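Local structure of putative acyl-[acyl-carrier-protein]--UDP-N-acetylglucosamine O-acyltransferase (Bacteroides fragilis, 4R36) at residues A[179-184]-A[213-218]; A[229-234]-A[260-265]. The protein probably transfers an acyl chain from acyl carrier protein to UDP-N-acetylglucosamine, an early step of lipid A synthesis. All coordinates share one frame; numbering follows the deposited sequence.

Contact 1 (A[179-184]-A[213-218]); sequences GGYVMI and IGLRRR
Y181 reaches from a corner of the left-handed parallel beta-helix to meet L215 of helix 212-217 and R218 just beyond it. It is the third residue of a type II turn, G179 to V182, that leads into strand 183-184; its phi is positive (64°), and CB points toward the helix. CG stands beside the backbone N and anti to the carbonyl carbon (chi1 -65°), which brings the ring to its two partners. Along the side chain, Y181 CB lies 4.1 Å from L215 CD2, and CG is equally far from that methyl. At CD1 the company becomes mixed: L215 CD2 comes obliquely to 4.0 Å, while R218 NE is 3.6 Å from the same Y181 CD1. Farther out, Y181 CE1 has R218 NE at 3.5 Å. Here the arginine, extended from CG to NE, comes beside the ring with its guanidinium plane almost perpendicular (87°), so the two groups do not stack; the exact closeness of R218 CD is doubtful. F220 adds an edge-to-face ring contact to Y181 and also packs on L215. The backbones, with the CA atoms of Y181 and G214 7.1 Å apart, are joined by N211, a residue that binds UDP-N-acetylglucosamine in another structure of this protein: its amide ND2 hydrogen-bonds Y181 O, and its OD1 accepts a hydrogen bond from G214 N.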
# COMPACT_ATOMS: atom_id res chain seq x y z
N GLY A 179 -19.02 6.74 10.27
CA GLY A 179 -20.49 6.62 10.22
C GLY A 179 -20.94 6.09 8.91
O GLY A 179 -20.18 6.00 7.91
N GLY A 180 -22.20 5.64 8.90
CA GLY A 180 -22.77 5.13 7.68
C GLY A 180 -22.83 6.10 6.55
O GLY A 180 -22.97 7.31 6.78
N TYR A 181 -22.76 5.57 5.33
CA TYR A 181 -22.97 6.33 4.07
C TYR A 181 -21.93 7.45 3.78
O TYR A 181 -22.15 8.33 3.00
CB TYR A 181 -24.39 6.90 4.02
CG TYR A 181 -25.42 5.85 3.98
CD1 TYR A 181 -25.72 5.21 2.77
CD2 TYR A 181 -26.09 5.47 5.10
CE1 TYR A 181 -26.68 4.22 2.73
CE2 TYR A 181 -27.04 4.45 5.06
CZ TYR A 181 -27.33 3.86 3.86
OH TYR A 181 -28.26 2.82 3.69
N VAL A 182 -20.79 7.35 4.41
CA VAL A 182 -19.70 8.29 4.22
C VAL A 182 -18.99 7.88 2.96
O VAL A 182 -19.00 6.68 2.59
CB VAL A 182 -18.79 8.13 5.42
CG1 VAL A 182 -17.37 8.53 5.18
CG2 VAL A 182 -19.34 8.81 6.69
N MET A 183 -18.41 8.85 2.27
CA MET A 183 -17.43 8.55 1.28
C MET A 183 -16.14 9.22 1.69
O MET A 183 -16.07 10.46 1.85
CB MET A 183 -17.88 9.03 -0.04
CG MET A 183 -17.04 8.36 -1.09
SD MET A 183 -15.89 9.62 -1.56
CE MET A 183 -14.90 8.46 -2.55
N ILE A 184 -15.09 8.41 1.82
CA ILE A 184 -13.78 8.96 2.19
C ILE A 184 -12.91 8.90 0.94
O ILE A 184 -12.72 7.80 0.34
CB ILE A 184 -13.12 8.16 3.31
CG1 ILE A 184 -14.09 8.06 4.49
CG2 ILE A 184 -11.81 8.82 3.69
CD1 ILE A 184 -13.52 7.29 5.70
N ILE A 213 -24.46 11.59 -4.20
CA ILE A 213 -24.43 10.49 -5.18
C ILE A 213 -24.82 9.18 -4.55
O ILE A 213 -25.79 8.55 -4.98
CB ILE A 213 -23.05 10.34 -5.85
CG1 ILE A 213 -22.78 11.57 -6.69
CG2 ILE A 213 -23.01 9.12 -6.75
CD1 ILE A 213 -21.31 11.82 -6.96
N GLY A 214 -24.13 8.81 -3.50
CA GLY A 214 -24.45 7.60 -2.77
C GLY A 214 -25.86 7.56 -2.23
O GLY A 214 -26.55 6.50 -2.27
N LEU A 215 -26.31 8.70 -1.68
CA LEU A 215 -27.67 8.69 -1.11
C LEU A 215 -28.76 8.57 -2.17
O LEU A 215 -29.74 7.85 -1.96
CB LEU A 215 -27.90 9.92 -0.27
CG LEU A 215 -27.00 9.99 0.97
CD1 LEU A 215 -27.24 11.32 1.66
CD2 LEU A 215 -27.25 8.85 1.89
N ARG A 216 -28.60 9.31 -3.25
CA ARG A 216 -29.54 9.22 -4.38
C ARG A 216 -29.55 7.80 -4.94
O ARG A 216 -30.59 7.20 -5.08
CB ARG A 216 -29.17 10.17 -5.50
CG ARG A 216 -29.70 11.59 -5.34
CD ARG A 216 -29.19 12.45 -6.49
NE ARG A 216 -29.44 13.90 -6.31
CZ ARG A 216 -28.82 14.86 -6.99
NH1 ARG A 216 -27.92 14.55 -7.90
NH2 ARG A 216 -29.06 16.15 -6.74
N ARG A 217 -28.37 7.28 -5.23
CA ARG A 217 -28.24 5.92 -5.72
C ARG A 217 -28.95 4.94 -4.81
O ARG A 217 -29.58 4.02 -5.28
CB ARG A 217 -26.79 5.55 -5.86
CG ARG A 217 -26.54 4.31 -6.67
CD ARG A 217 -25.05 4.10 -6.88
NE ARG A 217 -24.33 4.11 -5.61
CZ ARG A 217 -24.41 3.19 -4.64
NH1 ARG A 217 -25.20 2.11 -4.77
NH2 ARG A 217 -23.70 3.35 -3.53
N ARG A 218 -28.92 5.15 -3.52
CA ARG A 218 -29.63 4.23 -2.65
C ARG A 218 -31.12 4.56 -2.38
O ARG A 218 -31.75 3.90 -1.58
CB ARG A 218 -28.90 4.08 -1.34
CG ARG A 218 -27.49 3.55 -1.54
CD ARG A 218 -26.66 3.82 -0.30
NE ARG A 218 -25.20 3.61 -0.41
CZ ARG A 218 -24.55 2.47 -0.15
NH1 ARG A 218 -25.22 1.36 0.19
NH2 ARG A 218 -23.22 2.45 -0.25

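Contact 2 (A[229-234]-A[260-265]); sequences HNAYRI and EYIVDF
I262 packs its branched side chain against Y232 and A231, joining helix 257-267 to helix 222-237 through a small, wholly buried apolar patch. I262 has the most surface buried here, because both of its branches are used. CG1 lies beside the backbone N (chi1 -68°) and continues extended to CD1, whose methyl sits 3.7 Å from Y232 CE2, coming to the ring obliquely. The other branch, I262 CG2, reaches the phenol end, 3.8 Å from Y232 CZ; both branches lie on the same side of the ring plane, CD1 nearer CE2 and CG2 nearer CZ.

Y232 comes from the opposite direction. Its CB does not point at the neighbouring helix, yet the long side chain carries the ring and hydroxyl across to it. There Y232 OH lies 3.7 Å from both I262 CG1 and I262 CG2, an oxygen set among aliphatic carbons. Its polar need is met elsewhere, by a hydrogen bond with P196 O, which should also help to fix the far end of the ring. P195 and I210 pack on the same tyrosine, while Y197 touches I262, so the patch continues onto the loop 195-197 and strand 206-210.

A231 is the third member. Its CB is directed at helix 257-267 and meets I262 CD1 at 4.2 Å, and the short side chain is consistent with the close approach of the helices, 8.1 Å between the CA atoms of A231 and I262. V249 of helix 242-252 also covers A231 and brings a third helix to the interface. Apolar packing of this kind between helices forms the core of the C-terminal helical domain that follows the left-handed beta-helix in LpxA acyltransferases.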
# COMPACT_ATOMS: atom_id res chain seq x y z
N HIS A 229 -28.35 17.73 4.49
CA HIS A 229 -27.48 18.82 4.08
C HIS A 229 -27.59 20.00 5.02
O HIS A 229 -26.58 20.57 5.48
CB HIS A 229 -27.81 19.23 2.60
CG HIS A 229 -26.65 19.87 1.93
ND1 HIS A 229 -26.34 19.66 0.61
CD2 HIS A 229 -25.64 20.60 2.45
CE1 HIS A 229 -25.24 20.33 0.31
NE2 HIS A 229 -24.80 20.91 1.42
N ASN A 230 -28.82 20.35 5.37
CA ASN A 230 -29.06 21.39 6.33
C ASN A 230 -28.52 21.13 7.72
O ASN A 230 -27.96 22.04 8.33
CB ASN A 230 -30.54 21.76 6.37
CG ASN A 230 -30.96 22.54 5.12
OD1 ASN A 230 -30.12 23.19 4.50
ND2 ASN A 230 -32.21 22.41 4.71
N ALA A 231 -28.61 19.88 8.19
CA ALA A 231 -27.98 19.59 9.48
C ALA A 231 -26.45 19.87 9.43
O ALA A 231 -25.89 20.48 10.35
CB ALA A 231 -28.25 18.16 9.89
N TYR A 232 -25.80 19.46 8.35
CA TYR A 232 -24.36 19.71 8.26
C TYR A 232 -23.94 21.12 7.98
O TYR A 232 -22.84 21.52 8.39
CB TYR A 232 -23.70 18.71 7.31
CG TYR A 232 -23.54 17.36 7.96
CD1 TYR A 232 -22.67 17.17 9.01
CD2 TYR A 232 -24.27 16.24 7.51
CE1 TYR A 232 -22.58 15.94 9.67
CE2 TYR A 232 -24.13 14.99 8.09
CZ TYR A 232 -23.26 14.84 9.17
OH TYR A 232 -23.05 13.64 9.81
N ARG A 233 -24.78 21.90 7.34
CA ARG A 233 -24.59 23.38 7.31
C ARG A 233 -24.61 23.97 8.66
O ARG A 233 -23.81 24.80 8.98
CB ARG A 233 -25.61 24.12 6.42
CG ARG A 233 -25.49 23.83 4.98
CD ARG A 233 -26.55 24.53 4.08
NE ARG A 233 -26.42 23.91 2.76
CZ ARG A 233 -27.34 23.23 2.08
NH1 ARG A 233 -28.57 23.06 2.53
NH2 ARG A 233 -27.01 22.72 0.88
N ILE A 234 -25.53 23.53 9.52
CA ILE A 234 -25.56 23.97 10.87
C ILE A 234 -24.31 23.51 11.61
O ILE A 234 -23.74 24.26 12.36
CB ILE A 234 -26.82 23.48 11.62
CG1 ILE A 234 -28.04 24.22 11.09
CG2 ILE A 234 -26.69 23.70 13.14
CD1 ILE A 234 -29.36 23.52 11.40
N GLU A 260 -31.43 11.91 13.57
CA GLU A 260 -31.12 11.47 14.89
C GLU A 260 -29.80 10.72 14.93
O GLU A 260 -29.06 10.78 15.91
CB GLU A 260 -32.26 10.58 15.45
CG GLU A 260 -33.55 11.38 15.63
CD GLU A 260 -34.75 10.45 15.98
OE1 GLU A 260 -34.56 9.45 16.70
OE2 GLU A 260 -35.87 10.71 15.53
N TYR A 261 -29.50 10.02 13.86
CA TYR A 261 -28.25 9.32 13.78
C TYR A 261 -27.09 10.32 13.70
O TYR A 261 -26.09 10.17 14.40
CB TYR A 261 -28.28 8.42 12.57
CG TYR A 261 -27.04 7.64 12.22
CD1 TYR A 261 -26.13 7.16 13.21
CD2 TYR A 261 -26.86 7.24 10.92
CE1 TYR A 261 -25.05 6.34 12.86
CE2 TYR A 261 -25.81 6.39 10.56
CZ TYR A 261 -24.93 5.95 11.53
OH TYR A 261 -23.88 5.19 11.07
N ILE A 262 -27.23 11.37 12.90
CA ILE A 262 -26.19 12.41 12.85
C ILE A 262 -25.93 12.97 14.24
O ILE A 262 -24.79 13.05 14.74
CB ILE A 262 -26.60 13.53 11.91
CG1 ILE A 262 -26.64 13.06 10.49
CG2 ILE A 262 -25.73 14.76 12.03
CD1 ILE A 262 -27.36 14.02 9.57
N VAL A 263 -27.02 13.34 14.91
CA VAL A 263 -26.90 13.96 16.24
C VAL A 263 -26.29 13.03 17.29
O VAL A 263 -25.38 13.37 18.02
CB VAL A 263 -28.27 14.56 16.69
CG1 VAL A 263 -28.21 14.96 18.14
CG2 VAL A 263 -28.64 15.72 15.78
N ASP A 264 -26.81 11.84 17.39
CA ASP A 264 -26.33 10.89 18.35
C ASP A 264 -24.84 10.56 18.10
O ASP A 264 -24.06 10.46 19.06
CB ASP A 264 -27.11 9.58 18.20
CG ASP A 264 -26.93 8.67 19.42
OD1 ASP A 264 -27.54 8.93 20.47
OD2 ASP A 264 -26.12 7.75 19.37
N PHE A 265 -24.51 10.30 16.83
CA PHE A 265 -23.16 9.99 16.47
C PHE A 265 -22.17 11.08 16.96
O PHE A 265 -21.21 10.79 17.65
CB PHE A 265 -23.00 9.83 14.95
CG PHE A 265 -21.61 9.37 14.54
CD1 PHE A 265 -20.55 10.24 14.51
CD2 PHE A 265 -21.39 8.07 14.13
CE1 PHE A 265 -19.28 9.84 14.09
CE2 PHE A 265 -20.12 7.65 13.71
CZ PHE A 265 -19.07 8.54 13.67

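The two contacts follow each other along the chain, contact 1 closing before contact 2 opens, and their centres are about 14 Å apart on the same side of the chain's centre. Contact 1 ties a late turn of the beta-helix to helix 212-217; contact 2 lies within the helical domain, between 222-237, the next helix in the chain, and 257-267. They touch directly: Y261 OH, which also hydrogen-bonds D161 OD2, probably hydrogen-bonds G180 N at 2.8 Å, and F265 CE2 packs 3.7 Å from G179 CA. The turn 179-182 is therefore met by the first and the last of the C-terminal helices, joining this domain to the beta-helix near N211.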